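Local structure of pesticidal crystal protein Cry2Aa (Bacillus thuringiensis serovar kurstaki, 1I5P) at residues L442-I447 against N505-T510; R524-N529 against G614-L619; S550-S555 against G584-D589. The protein binds to midgut epithelial cells of dipteran and lepidopteran larvae and promotes their colloid-osmotic lysis as an insecticidal toxin. All blocks are in the same frame, centred on the assembly; numbering follows the deposited sequence.

Interaction 1: residues L442-I447 against N505-T510; sequences LHYNQI and NNQTRT
H443 lays one face of its imidazole over the backbone of T508, whose CA sits 3.6 Å from the ring centroid and almost straight over it, a CH-pi contact. CB of Q446 packs over the centre of the opposite face, which makes a sandwich of the ring. The two side chains of H443 and T508 run side by side in the same direction, and the methyl CG2 of T508 comes to 3.8 Å from NE2 of H443. With CG of H443 set between its own backbone N and carbonyl carbon (chi1 62°), the ring folds back over its loop, and ND1 donates to O of Y444 at 2.8 Å; that donor stands well above the carbonyl plane. O of Q507 lies equally near ND1, but at an angle too poor for a hydrogen bond.

The Y444 side chain leaves roughly at right angles to that of H443. The amide oxygen OE1 of Q507 meets the ring edge at CD2, 3.8 Å away, with ring and amide planes 52° apart. OH of Y444 hydrogen-bonds to O of I499, outside the contact. At the base of the side chain, CB of Y444 packs against CG2 of T510, and N of Y444 donates to O of T510 at 2.7 Å, nearly straight at 165°.

One direct hydrogen bond therefore joins the loop after helix 435-438, in the middle domain, to the start of strand 510-513 in the C-terminal domain, just after the 3-10 turn. The rest is packing, in which an imidazole tethered within its own loop serves as a flat bearing surface for that turn at 507-508.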
loop_
_atom_site.group_PDB
_atom_site.type_symbol
_atom_site.label_atom_id
_atom_site.label_comp_id
_atom_site.label_asym_id
_atom_site.label_seq_id
_atom_site.Cartn_x
_atom_site.Cartn_y
_atom_site.Cartn_z
ATOM N N LEU A 442 -0.378 12.653 15.396
ATOM C CA LEU A 442 0.900 13.320 15.163
ATOM C C LEU A 442 0.932 14.011 13.809
ATOM O O LEU A 442 0.217 13.615 12.889
ATOM C CB LEU A 442 2.050 12.314 15.224
ATOM C CG LEU A 442 2.491 11.814 16.594
ATOM C CD1 LEU A 442 1.306 11.269 17.360
ATOM C CD2 LEU A 442 3.548 10.740 16.404
ATOM N N HIS A 443 1.750 15.056 13.692
ATOM C CA HIS A 443 1.878 15.752 12.421
ATOM C C HIS A 443 3.030 15.099 11.675
ATOM O O HIS A 443 3.650 14.160 12.189
ATOM C CB HIS A 443 2.130 17.256 12.630
ATOM C CG HIS A 443 3.402 17.579 13.353
ATOM N ND1 HIS A 443 4.645 17.448 12.772
ATOM C CD2 HIS A 443 3.618 18.058 14.601
ATOM C CE1 HIS A 443 5.572 17.835 13.630
ATOM N NE2 HIS A 443 4.975 18.210 14.748
ATOM N N TYR A 444 3.314 15.578 10.466
ATOM C CA TYR A 444 4.385 15.019 9.648
ATOM C C TYR A 444 5.706 14.937 10.419
ATOM O O TYR A 444 6.206 15.940 10.930
ATOM C CB TYR A 444 4.572 15.864 8.388
ATOM C CG TYR A 444 5.467 15.229 7.348
ATOM C CD1 TYR A 444 4.997 14.198 6.528
ATOM C CD2 TYR A 444 6.786 15.658 7.182
ATOM C CE1 TYR A 444 5.822 13.609 5.563
ATOM C CE2 TYR A 444 7.620 15.078 6.224
ATOM C CZ TYR A 444 7.127 14.055 5.415
ATOM O OH TYR A 444 7.941 13.494 4.463
ATOM N N ASN A 445 6.258 13.727 10.500
ATOM C CA ASN A 445 7.516 13.480 11.193
ATOM C C ASN A 445 7.599 14.067 12.594
ATOM O O ASN A 445 8.676 14.452 13.045
ATOM C CB ASN A 445 8.697 13.997 10.361
ATOM C CG ASN A 445 8.975 13.133 9.149
ATOM O OD1 ASN A 445 9.874 13.422 8.356
ATOM N ND2 ASN A 445 8.205 12.062 9.000
ATOM N N GLN A 446 6.471 14.143 13.285
ATOM C CA GLN A 446 6.500 14.665 14.637
ATOM C C GLN A 446 7.196 13.669 15.538
ATOM O O GLN A 446 6.918 12.472 15.485
ATOM C CB GLN A 446 5.090 14.916 15.167
ATOM C CG GLN A 446 5.043 15.128 16.678
ATOM C CD GLN A 446 3.759 15.779 17.139
ATOM O OE1 GLN A 446 2.689 15.544 16.574
ATOM N NE2 GLN A 446 3.854 16.591 18.185
ATOM N N ILE A 447 8.112 14.166 16.358
ATOM C CA ILE A 447 8.826 13.311 17.284
ATOM C C ILE A 447 8.197 13.491 18.659
ATOM O O ILE A 447 8.416 14.498 19.328
ATOM C CB ILE A 447 10.321 13.674 17.349
ATOM C CG1 ILE A 447 10.952 13.524 15.959
ATOM C CG2 ILE A 447 11.027 12.783 18.358
ATOM C CD1 ILE A 447 10.865 12.114 15.378
ATOM N N ASN A 505 8.295 22.153 5.072
ATOM C CA ASN A 505 8.272 23.160 6.127
ATOM C C ASN A 505 6.870 23.181 6.732
ATOM O O ASN A 505 5.984 22.464 6.261
ATOM C CB ASN A 505 8.656 24.543 5.580
ATOM C CG ASN A 505 7.738 25.023 4.475
ATOM O OD1 ASN A 505 7.970 26.080 3.889
ATOM N ND2 ASN A 505 6.695 24.262 4.186
ATOM N N ASN A 506 6.661 23.988 7.769
ATOM C CA ASN A 506 5.356 24.050 8.415
ATOM C C ASN A 506 4.945 22.625 8.795
ATOM O O ASN A 506 3.787 22.241 8.649
ATOM C CB ASN A 506 4.312 24.640 7.455
ATOM C CG ASN A 506 4.581 26.100 7.109
ATOM O OD1 ASN A 506 4.032 26.630 6.138
ATOM N ND2 ASN A 506 5.410 26.757 7.907
ATOM N N GLN A 507 5.898 21.838 9.284
ATOM C CA GLN A 507 5.615 20.451 9.648
ATOM C C GLN A 507 4.568 20.274 10.743
ATOM O O GLN A 507 3.853 19.272 10.753
ATOM C CB GLN A 507 6.904 19.729 10.047
ATOM C CG GLN A 507 7.862 19.532 8.881
ATOM C CD GLN A 507 9.169 18.887 9.297
ATOM O OE1 GLN A 507 9.369 17.679 9.130
ATOM N NE2 GLN A 507 10.072 19.693 9.842
ATOM N N THR A 508 4.458 21.239 11.653
ATOM C CA THR A 508 3.480 21.120 12.729
ATOM C C THR A 508 2.059 21.299 12.221
ATOM O O THR A 508 1.102 20.952 12.913
ATOM C CB THR A 508 3.715 22.160 13.836
ATOM O OG1 THR A 508 3.535 23.475 13.297
ATOM C CG2 THR A 508 5.117 22.021 14.408
ATOM N N ARG A 509 1.930 21.845 11.014
ATOM C CA ARG A 509 0.624 22.071 10.413
ATOM C C ARG A 509 0.421 21.176 9.192
ATOM O O ARG A 509 -0.487 21.400 8.397
ATOM C CB ARG A 509 0.479 23.541 10.001
ATOM C CG ARG A 509 0.729 24.558 11.125
ATOM C CD ARG A 509 -0.490 24.758 12.008
ATOM N NE ARG A 509 -1.650 25.191 11.235
ATOM C CZ ARG A 509 -1.763 26.374 10.640
ATOM N NH1 ARG A 509 -0.784 27.268 10.729
ATOM N NH2 ARG A 509 -2.852 26.655 9.938
ATOM N N THR A 510 1.263 20.158 9.045
ATOM C CA THR A 510 1.165 19.236 7.913
ATOM C C THR A 510 0.928 17.823 8.430
ATOM O O THR A 510 1.674 17.332 9.274
ATOM C CB THR A 510 2.458 19.255 7.062
ATOM O OG1 THR A 510 2.641 20.565 6.509
ATOM C CG2 THR A 510 2.373 18.236 5.927
#

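Interaction 2: residues R524-N529 against G614-L619; sequences RFEQSN and GTPFDL
Strands 522-525 and 617-626 run antiparallel in one sheet of the C-terminal beta sandwich, and this contact is the end of their pairing. F525 and F617 form a hydrogen-bonded pair: N of F525 donates to O of F617 at 2.7 Å, and N of F617 returns the bond to O of F525 at 2.9 Å, both at 158°. R524 and D618 are the neighbouring non-hydrogen-bonded pair, their CA atoms drawn to 4.4 Å. CA of R524 adds a CA-H...O contact to O of F617.

The two phenylalanines share one face of the sheet and point the same way. Different first torsions (F525 -59°, F617 178°) bring the two rings side by side, and CD2 of F617 meets the edge of the F525 ring at CD1, 3.7 Å away. CE1 of F525 also reaches CB of L619 at 3.9 Å, and V609 of strand 602-610 touches both phenylalanine side chains.

On the other face R524 runs its aliphatic chain alongside P616, CG to CB 3.7 Å, then bends at chi3. Its NE and NH2 both grip OE2 of E526, each at 2.9 Å, a side-on salt bridge with the oxygen in the guanidinium plane. D618 OD1 approaches CB of R524 but takes its hydrogen bond from S522. Where the strands part, a water donates to the carbonyl oxygens of both E526 and G614, bridging the loops.

Aromatic residues packed on the side facing strands 530-537 and 602-610, with charged residues on the reverse, are what a two-sheet sandwich calls for, here the lectin-like jelly roll of the toxin.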
loop_
_atom_site.group_PDB
_atom_site.type_symbol
_atom_site.label_atom_id
_atom_site.label_comp_id
_atom_site.label_asym_id
_atom_site.label_seq_id
_atom_site.Cartn_x
_atom_site.Cartn_y
_atom_site.Cartn_z
ATOM N N ARG A 524 -1.571 16.418 3.820
ATOM C CA ARG A 524 -2.511 17.519 3.974
ATOM C C ARG A 524 -1.841 18.762 4.547
ATOM O O ARG A 524 -1.342 18.748 5.673
ATOM C CB ARG A 524 -3.680 17.109 4.876
ATOM C CG ARG A 524 -4.758 18.182 4.980
ATOM C CD ARG A 524 -5.904 17.788 5.911
ATOM N NE ARG A 524 -5.498 17.704 7.315
ATOM C CZ ARG A 524 -5.492 16.581 8.027
ATOM N NH1 ARG A 524 -5.866 15.435 7.470
ATOM N NH2 ARG A 524 -5.132 16.602 9.301
ATOM N N PHE A 525 -1.829 19.831 3.759
ATOM C CA PHE A 525 -1.243 21.097 4.185
ATOM C C PHE A 525 -2.344 21.948 4.814
ATOM O O PHE A 525 -3.344 22.264 4.167
ATOM C CB PHE A 525 -0.641 21.847 2.988
ATOM C CG PHE A 525 0.436 21.084 2.263
ATOM C CD1 PHE A 525 0.362 20.896 0.883
ATOM C CD2 PHE A 525 1.520 20.552 2.952
ATOM C CE1 PHE A 525 1.355 20.187 0.203
ATOM C CE2 PHE A 525 2.519 19.839 2.280
ATOM C CZ PHE A 525 2.434 19.658 0.902
ATOM N N GLU A 526 -2.169 22.311 6.078
ATOM C CA GLU A 526 -3.161 23.127 6.767
ATOM C C GLU A 526 -2.690 24.565 6.905
ATOM O O GLU A 526 -3.461 25.442 7.287
ATOM C CB GLU A 526 -3.464 22.539 8.148
ATOM C CG GLU A 526 -4.252 21.242 8.093
ATOM C CD GLU A 526 -4.584 20.697 9.467
ATOM O OE1 GLU A 526 -4.396 21.423 10.465
ATOM O OE2 GLU A 526 -5.047 19.539 9.550
ATOM N N GLN A 527 -1.418 24.797 6.596
ATOM C CA GLN A 527 -0.842 26.133 6.668
ATOM C C GLN A 527 -0.464 26.614 5.274
ATOM O O GLN A 527 0.205 25.908 4.518
ATOM C CB GLN A 527 0.389 26.131 7.579
ATOM C CG GLN A 527 1.191 27.422 7.537
ATOM C CD GLN A 527 2.147 27.551 8.704
ATOM O OE1 GLN A 527 2.432 26.576 9.402
ATOM N NE2 GLN A 527 2.657 28.757 8.917
ATOM N N SER A 528 -0.899 27.821 4.935
ATOM C CA SER A 528 -0.612 28.387 3.628
ATOM C C SER A 528 0.893 28.605 3.446
ATOM O O SER A 528 1.637 28.747 4.417
ATOM C CB SER A 528 -1.373 29.706 3.455
ATOM O OG SER A 528 -1.409 30.102 2.097
ATOM N N ASN A 529 1.332 28.609 2.192
ATOM C CA ASN A 529 2.738 28.795 1.850
ATOM C C ASN A 529 3.646 27.691 2.394
ATOM O O ASN A 529 4.730 27.948 2.934
ATOM C CB ASN A 529 3.234 30.161 2.329
ATOM C CG ASN A 529 4.553 30.549 1.695
ATOM O OD1 ASN A 529 4.936 30.013 0.650
ATOM N ND2 ASN A 529 5.251 31.495 2.311
ATOM N N GLY A 614 -8.103 29.102 2.751
ATOM C CA GLY A 614 -7.830 28.772 4.137
ATOM C C GLY A 614 -8.119 27.306 4.411
ATOM O O GLY A 614 -7.728 26.766 5.450
ATOM N N THR A 615 -8.819 26.662 3.481
ATOM C CA THR A 615 -9.138 25.244 3.611
ATOM C C THR A 615 -7.886 24.419 3.321
ATOM O O THR A 615 -7.039 24.821 2.522
ATOM C CB THR A 615 -10.243 24.830 2.631
ATOM O OG1 THR A 615 -10.035 25.490 1.378
ATOM C CG2 THR A 615 -11.607 25.204 3.180
ATOM N N PRO A 616 -7.762 23.247 3.959
ATOM C CA PRO A 616 -6.608 22.363 3.777
ATOM C C PRO A 616 -6.421 21.943 2.333
ATOM O O PRO A 616 -7.356 21.990 1.538
ATOM C CB PRO A 616 -6.935 21.178 4.683
ATOM C CG PRO A 616 -7.798 21.800 5.746
ATOM C CD PRO A 616 -8.715 22.643 4.902
ATOM N N PHE A 617 -5.200 21.537 2.004
ATOM C CA PHE A 617 -4.869 21.084 0.660
ATOM C C PHE A 617 -4.282 19.682 0.770
ATOM O O PHE A 617 -3.428 19.423 1.617
ATOM C CB PHE A 617 -3.847 22.029 0.021
ATOM C CG PHE A 617 -3.400 21.619 -1.361
ATOM C CD1 PHE A 617 -3.939 22.231 -2.490
ATOM C CD2 PHE A 617 -2.410 20.648 -1.534
ATOM C CE1 PHE A 617 -3.500 21.895 -3.765
ATOM C CE2 PHE A 617 -1.962 20.303 -2.809
ATOM C CZ PHE A 617 -2.508 20.928 -3.926
ATOM N N ASP A 618 -4.747 18.776 -0.080
ATOM C CA ASP A 618 -4.243 17.406 -0.078
ATOM C C ASP A 618 -3.366 17.140 -1.294
ATOM O O ASP A 618 -3.845 17.161 -2.425
ATOM C CB ASP A 618 -5.396 16.398 -0.087
ATOM C CG ASP A 618 -5.933 16.097 1.306
ATOM O OD1 ASP A 618 -5.318 15.283 2.026
ATOM O OD2 ASP A 618 -6.972 16.677 1.677
ATOM N N LEU A 619 -2.080 16.897 -1.057
ATOM C CA LEU A 619 -1.156 16.567 -2.138
ATOM C C LEU A 619 -1.251 15.041 -2.123
ATOM O O LEU A 619 -0.721 14.394 -1.216
ATOM C CB LEU A 619 0.269 16.999 -1.787
ATOM C CG LEU A 619 1.177 17.528 -2.905
ATOM C CD1 LEU A 619 2.608 17.141 -2.571
ATOM C CD2 LEU A 619 0.780 16.975 -4.267
HETATM O O HOH W 1 -6.021 25.283 6.731
#

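Interaction 3: residues S550-S555 against G584-D589; sequences SSIGNS and GARFSD
S550 ends strand 541-550 with its CA 4.4 Å from that of F587, and beyond S550 the chain bends through an inverse gamma turn centred on I552. Between these two segments the hydrogen bond is made by the side chain of S550. With OG anti to the backbone N (chi1 179°), the hydroxyl is carried across to the other segment and accepts from N of R586 at 2.8 Å, with an N-H...O angle of 150°. The same OG lies 3.3 Å from CA of A585, and CB of S550 packs against the methyl of A585 at 3.6 Å. This buried hydroxyl is thus set into the corner between one residue's methyl and the next residue's amide.

I552 makes the second touch. Its CD1 lies over one face of the R586 guanidinium, offset toward the rim, at 4.1 Å from NE. The side chains cross at about a right angle, and CD1 is the atom that meets the flat group. R586 is bent at chi3, and its NH1 is held by the carbonyl of T574; the isoleucine contact is apolar cover for a group anchored by another bond.

Within 550-555 the turn is braced from inside: OG of S551 donates to O of G553 at 2.7 Å, standing above the carbonyl plane. G553 has backbone angles that call for glycine.

Around this contact, T573 bridges the two segments, its OG1 bonded to N of S551 and O of R586. Strand 617-626 lies alongside, with D618 bonded through its backbone to S550, and M620 touching the side chains of both S550 and F587. Past the turn, the chain enters strand 555-561 of the other sheet.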
loop_
_atom_site.group_PDB
_atom_site.type_symbol
_atom_site.label_atom_id
_atom_site.label_comp_id
_atom_site.label_asym_id
_atom_site.label_seq_id
_atom_site.Cartn_x
_atom_site.Cartn_y
_atom_site.Cartn_z
ATOM N N SER A 550 -6.384 17.327 -4.016
ATOM C CA SER A 550 -7.757 17.563 -3.600
ATOM C C SER A 550 -7.759 18.921 -2.912
ATOM O O SER A 550 -6.918 19.187 -2.054
ATOM C CB SER A 550 -8.233 16.486 -2.626
ATOM O OG SER A 550 -9.563 16.753 -2.207
ATOM N N SER A 551 -8.695 19.777 -3.296
ATOM C CA SER A 551 -8.777 21.104 -2.709
ATOM C C SER A 551 -10.236 21.535 -2.605
ATOM O O SER A 551 -10.814 22.039 -3.569
ATOM C CB SER A 551 -7.990 22.101 -3.568
ATOM O OG SER A 551 -7.980 23.394 -2.986
ATOM N N ILE A 552 -10.833 21.314 -1.439
ATOM C CA ILE A 552 -12.220 21.703 -1.230
ATOM C C ILE A 552 -12.190 23.178 -0.865
ATOM O O ILE A 552 -12.441 23.568 0.273
ATOM C CB ILE A 552 -12.870 20.893 -0.101
ATOM C CG1 ILE A 552 -12.488 19.416 -0.236
ATOM C CG2 ILE A 552 -14.383 21.060 -0.157
ATOM C CD1 ILE A 552 -12.834 18.809 -1.586
ATOM N N GLY A 553 -11.856 23.982 -1.864
ATOM C CA GLY A 553 -11.741 25.416 -1.704
ATOM C C GLY A 553 -10.680 25.829 -2.700
ATOM O O GLY A 553 -10.167 24.981 -3.433
ATOM N N ASN A 554 -10.344 27.113 -2.748
ATOM C CA ASN A 554 -9.328 27.573 -3.684
ATOM C C ASN A 554 -7.923 27.501 -3.118
ATOM O O ASN A 554 -7.696 27.725 -1.928
ATOM C CB ASN A 554 -9.608 29.002 -4.134
ATOM C CG ASN A 554 -10.727 29.086 -5.140
ATOM O OD1 ASN A 554 -10.759 28.342 -6.117
ATOM N ND2 ASN A 554 -11.655 30.009 -4.910
ATOM N N SER A 555 -6.987 27.179 -3.999
ATOM C CA SER A 555 -5.590 27.071 -3.634
ATOM C C SER A 555 -4.739 27.390 -4.856
ATOM O O SER A 555 -5.229 27.371 -5.987
ATOM C CB SER A 555 -5.286 25.659 -3.123
ATOM O OG SER A 555 -5.709 24.674 -4.051
ATOM N N GLY A 584 -12.916 11.878 2.198
ATOM C CA GLY A 584 -13.148 13.314 2.193
ATOM C C GLY A 584 -12.482 14.058 1.047
ATOM O O GLY A 584 -12.927 15.138 0.659
ATOM N N ALA A 585 -11.415 13.489 0.496
ATOM C CA ALA A 585 -10.712 14.132 -0.607
ATOM C C ALA A 585 -11.368 13.810 -1.949
ATOM O O ALA A 585 -11.857 12.704 -2.161
ATOM C CB ALA A 585 -9.246 13.694 -0.622
ATOM N N ARG A 586 -11.393 14.791 -2.843
ATOM C CA ARG A 586 -11.959 14.612 -4.177
ATOM C C ARG A 586 -10.854 15.011 -5.138
ATOM O O ARG A 586 -10.735 16.174 -5.529
ATOM C CB ARG A 586 -13.180 15.506 -4.377
ATOM C CG ARG A 586 -14.385 15.067 -3.577
ATOM C CD ARG A 586 -15.478 16.106 -3.649
ATOM N NE ARG A 586 -16.053 16.332 -2.334
ATOM C CZ ARG A 586 -16.722 17.425 -1.993
ATOM N NH1 ARG A 586 -16.904 18.400 -2.876
ATOM N NH2 ARG A 586 -17.201 17.547 -0.763
ATOM N N PHE A 587 -10.046 14.030 -5.516
ATOM C CA PHE A 587 -8.910 14.287 -6.377
ATOM C C PHE A 587 -9.210 14.743 -7.791
ATOM O O PHE A 587 -10.291 14.521 -8.342
ATOM C CB PHE A 587 -7.985 13.055 -6.406
ATOM C CG PHE A 587 -8.259 12.093 -7.538
ATOM C CD1 PHE A 587 -7.802 12.358 -8.829
ATOM C CD2 PHE A 587 -8.949 10.907 -7.307
ATOM C CE1 PHE A 587 -8.026 11.457 -9.868
ATOM C CE2 PHE A 587 -9.179 9.996 -8.343
ATOM C CZ PHE A 587 -8.716 10.273 -9.624
ATOM N N SER A 588 -8.211 15.403 -8.357
ATOM C CA SER A 588 -8.238 15.882 -9.722
ATOM C C SER A 588 -6.774 15.894 -10.121
ATOM O O SER A 588 -5.913 16.217 -9.301
ATOM C CB SER A 588 -8.808 17.293 -9.807
ATOM O OG SER A 588 -8.875 17.701 -11.162
ATOM N N ASP A 589 -6.483 15.527 -11.362
ATOM C CA ASP A 589 -5.105 15.521 -11.831
ATOM C C ASP A 589 -4.806 16.842 -12.519
ATOM O O ASP A 589 -5.394 17.163 -13.545
ATOM C CB ASP A 589 -4.873 14.351 -12.790
ATOM C CG ASP A 589 -5.004 13.009 -12.101
ATOM O OD1 ASP A 589 -4.848 12.968 -10.864
ATOM O OD2 ASP A 589 -5.251 11.998 -12.792
#

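In the fold
Interaction 1 precedes the other two along the chain and joins the middle domain to the C-terminal sandwich, in which interactions 2 and 3 lie. Its centre is about 12 Å from that of interaction 2; they touch where N of E526 probably bonds to O of R509 at 3.0 Å. Interaction 3 is nested within the chain loop closed by interaction 2, with centres about 10 Å apart, and N of D618 probably bonds to O of S550 at 3.0 Å. Strand 617-626 thus stands between 522-525 and 541-550 in the same sheet. Interactions 1 and 3 do not meet, their nearest atoms being about 12 Å apart.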